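Local coordinates for flagellar protein FlgA (Thermotoga maritima, PDB 3FRN) that is of unknown molecular function but probably acts as a periplasmic chaperone in assembly of the flagellar basal-body P-ring, at residues Ser73-Lys76 against Asn77-Glu81; Gly101-Pro104 against Glu105-Pro109. All coordinates share one frame; numbering follows the deposited sequence.

Both contacts lie in the HotDog-like domain of this extended chain, and each is local, made between residues a few positions apart in the chain. Contact 1 is the first turns of helix 74-87; contact 2 is the bend in the loop that joins strand 93-101 to strand 111-118. Their centres are about 14 Å apart, and they meet through Leu75, whose CD1 packs against CG of Pro109 at 3.7 Å, while its CB comes within 4.2 Å of the carbonyl O of Phe107. The start of the helix therefore rests against the end of the loop. Contact 2 is the more peripheral, about 31 Å from the chain centre to its own centre, against about 21 Å for contact 1.

Contact 1. Residues Ser73-Lys76 against Asn77-Glu81; sequences SSLK and NAVFE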
# COMPACT_ATOMS: atom_id res chain seq x y z
N SER A 73 20.06 16.13 -2.14
CA SER A 73 19.16 15.02 -1.82
C SER A 73 19.82 13.91 -1.01
O SER A 73 19.29 12.81 -0.91
CB SER A 73 18.55 14.45 -3.10
OG SER A 73 19.57 14.00 -3.98
N SER A 74 20.97 14.22 -0.42
CA SER A 74 21.78 13.21 0.25
C SER A 74 21.20 12.77 1.58
O SER A 74 21.21 11.58 1.91
CB SER A 74 23.21 13.73 0.44
OG SER A 74 23.19 14.91 1.23
N LEU A 75 20.72 13.72 2.37
CA LEU A 75 20.10 13.39 3.64
C LEU A 75 18.84 12.53 3.38
O LEU A 75 18.70 11.45 3.96
CB LEU A 75 19.74 14.66 4.41
CG LEU A 75 18.80 14.44 5.60
CD1 LEU A 75 19.48 13.60 6.67
CD2 LEU A 75 18.33 15.77 6.17
N LYS A 76 17.95 13.03 2.53
CA LYS A 76 16.76 12.32 2.06
C LYS A 76 17.07 10.88 1.66
O LYS A 76 16.44 9.95 2.17
CB LYS A 76 16.17 13.04 0.85
CG LYS A 76 14.92 12.39 0.31
CD LYS A 76 14.98 12.27 -1.20
CE LYS A 76 13.80 11.47 -1.71
NZ LYS A 76 13.61 11.73 -3.16
N ASN A 77 18.03 10.72 0.75
CA ASN A 77 18.47 9.40 0.30
C ASN A 77 18.87 8.51 1.47
O ASN A 77 18.45 7.36 1.55
CB ASN A 77 19.65 9.52 -0.68
CG ASN A 77 19.23 9.88 -2.10
OD1 ASN A 77 20.01 9.71 -3.03
ND2 ASN A 77 18.01 10.37 -2.26
N ALA A 78 19.67 9.05 2.39
CA ALA A 78 20.17 8.27 3.51
C ALA A 78 19.06 7.94 4.51
O ALA A 78 19.06 6.87 5.13
CB ALA A 78 21.33 9.00 4.19
N VAL A 79 18.11 8.85 4.63
CA VAL A 79 16.91 8.63 5.44
C VAL A 79 16.02 7.55 4.79
O VAL A 79 15.67 6.57 5.44
CB VAL A 79 16.17 9.96 5.74
CG1 VAL A 79 14.73 9.73 6.24
CG2 VAL A 79 16.96 10.78 6.75
N PHE A 80 15.70 7.72 3.50
CA PHE A 80 14.87 6.76 2.76
C PHE A 80 15.45 5.34 2.69
O PHE A 80 14.71 4.36 2.83
CB PHE A 80 14.57 7.27 1.34
CG PHE A 80 13.33 8.14 1.26
CD1 PHE A 80 13.25 9.35 1.94
CD2 PHE A 80 12.25 7.76 0.47
CE1 PHE A 80 12.12 10.16 1.86
CE2 PHE A 80 11.11 8.56 0.39
CZ PHE A 80 11.05 9.76 1.08
N GLU A 81 16.76 5.24 2.47
CA GLU A 81 17.44 3.95 2.52
C GLU A 81 17.23 3.28 3.87
O GLU A 81 16.97 2.07 3.94
CB GLU A 81 18.94 4.10 2.21
CG GLU A 81 19.26 4.21 0.72
CD GLU A 81 20.75 4.40 0.44
OE1 GLU A 81 21.45 5.06 1.25
OE2 GLU A 81 21.23 3.90 -0.60
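Lys76 lies over Phe80 in a local i to i+4 contact within the first turns of helix 74-87, the helix of the HotDog-like domain. The lysine chain leaves with CG anti to the backbone N (chi1 -179°) and bends at chi2, which brings CE over the centre of the Phe80 ring in a CH-pi contact, 4.2 Å from the centroid. NZ continues outward near the ring normal, 5.3 Å from the centroid, at most a weak cation-pi attraction. With an alanine in place of Lys76, the face of the Phe80 ring under CE would probably lose its aliphatic cover, leaving a gap there. Below this pair, Phe80 N donates to Lys76 O at 2.7 Å in an almost straight helical bond. At the start of the helix, the N-cap residue Ser73 makes no capping bond with its side chain; its carbonyl O accepts from Asn77 N (3.0 Å). The side chains of Leu75 and Val79 extend alongside each other in a common direction, CD1 of Leu75 3.8 Å from CG2 of Val79. This apolar pair sits on strand 121-127, Leu75 touching Leu126 and Val79 both Val124 and Leu126, while Phe80 meets the nearly parallel ring of Phe92 and Lys76 reaches the loop at Leu41.

Contact 2. Residues Gly101-Pro104 against Glu105-Pro109; sequences GTLP and EKFEP
Phe107 folds back onto Leu103 and Pro104, closing a small apolar cluster within the irregular loop that joins strands 93-101 and 111-118 of the HotDog-like domain. The proline ring crosses the phenylalanine side chain at about a right angle, and its CG sits 3.7 Å from CD1 of Phe107 and equally near CE1. Leu103 comes from another direction: its CD1 meets the edge of the aromatic ring, close to the ring plane, at 3.8 Å from CE1. With CG anti to the backbone N (chi1 173°), Leu103 carries CD1 to that edge; Phe107, with CG anti to its carbonyl carbon (chi1 -55°), turns its ring back toward Pro104. The carbonyl O of Pro104 approaches the same ring obliquely, 3.6 Å from CE1. Between these segments the association is thus van der Waals packing. Hydrogen bonds to the neighbouring loop fix the chain around it: Glu105 N donates to Asp130 OD1, and Thr102 OG1 and Thr131 OG1 are hydrogen-bonded, with Pro104 packed on both Asp130 and Thr131. Phe107 also touches Pro15 and Pro39, in other loops of the chain. Inside the bend, CB of Pro104 lies 3.4 Å from the carbonyl O of Lys106.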
# COMPACT_ATOMS: atom_id res chain seq x y z
N GLY A 101 13.19 18.43 18.39
CA GLY A 101 14.61 18.79 18.47
C GLY A 101 14.91 20.24 18.16
O GLY A 101 14.06 21.12 18.36
N THR A 102 16.12 20.50 17.68
CA THR A 102 16.51 21.83 17.23
C THR A 102 16.99 21.80 15.79
O THR A 102 17.37 20.74 15.28
CB THR A 102 17.60 22.46 18.14
OG1 THR A 102 18.38 21.42 18.76
CG2 THR A 102 16.95 23.29 19.23
N LEU A 103 16.93 22.94 15.11
CA LEU A 103 17.53 23.05 13.79
C LEU A 103 19.05 22.92 13.94
O LEU A 103 19.67 23.66 14.71
CB LEU A 103 17.16 24.38 13.13
CG LEU A 103 17.84 24.73 11.80
CD1 LEU A 103 17.30 23.87 10.65
CD2 LEU A 103 17.68 26.20 11.50
N PRO A 104 19.65 21.93 13.25
CA PRO A 104 21.10 21.78 13.27
C PRO A 104 21.83 22.85 12.46
O PRO A 104 21.23 23.49 11.59
CB PRO A 104 21.31 20.39 12.66
CG PRO A 104 20.12 20.16 11.82
CD PRO A 104 18.98 20.89 12.46
N GLU A 105 23.11 23.05 12.76
CA GLU A 105 23.92 23.98 12.00
C GLU A 105 24.19 23.42 10.61
O GLU A 105 23.96 24.09 9.60
CB GLU A 105 25.24 24.26 12.71
CG GLU A 105 25.12 25.15 13.93
CD GLU A 105 26.44 25.28 14.66
OE1 GLU A 105 27.47 24.86 14.10
OE2 GLU A 105 26.44 25.79 15.80
N LYS A 106 24.66 22.18 10.57
CA LYS A 106 24.99 21.47 9.35
C LYS A 106 24.03 20.30 9.16
O LYS A 106 23.47 19.79 10.13
CB LYS A 106 26.45 21.01 9.40
CG LYS A 106 27.45 22.17 9.21
CD LYS A 106 28.88 21.70 9.40
CE LYS A 106 29.86 22.40 8.46
NZ LYS A 106 29.67 23.87 8.40
N PHE A 107 23.80 19.89 7.92
CA PHE A 107 22.78 18.88 7.64
C PHE A 107 23.32 17.49 7.27
O PHE A 107 22.63 16.70 6.63
CB PHE A 107 21.76 19.39 6.61
CG PHE A 107 21.10 20.69 7.00
CD1 PHE A 107 20.45 20.82 8.23
CD2 PHE A 107 21.13 21.78 6.15
CE1 PHE A 107 19.86 22.02 8.60
CE2 PHE A 107 20.53 22.99 6.51
CZ PHE A 107 19.90 23.11 7.74
N GLU A 108 24.56 17.20 7.66
CA GLU A 108 25.15 15.88 7.45
C GLU A 108 25.02 15.11 8.75
O GLU A 108 25.76 15.39 9.70
CB GLU A 108 26.63 15.96 7.08
CG GLU A 108 26.94 16.67 5.79
CD GLU A 108 27.20 18.15 6.01
OE1 GLU A 108 28.39 18.56 5.97
OE2 GLU A 108 26.23 18.89 6.24
N PRO A 109 24.07 14.16 8.82
CA PRO A 109 23.88 13.40 10.05
C PRO A 109 25.05 12.47 10.34
O PRO A 109 25.73 12.01 9.42
CB PRO A 109 22.63 12.58 9.75
CG PRO A 109 22.62 12.44 8.27
CD PRO A 109 23.13 13.75 7.76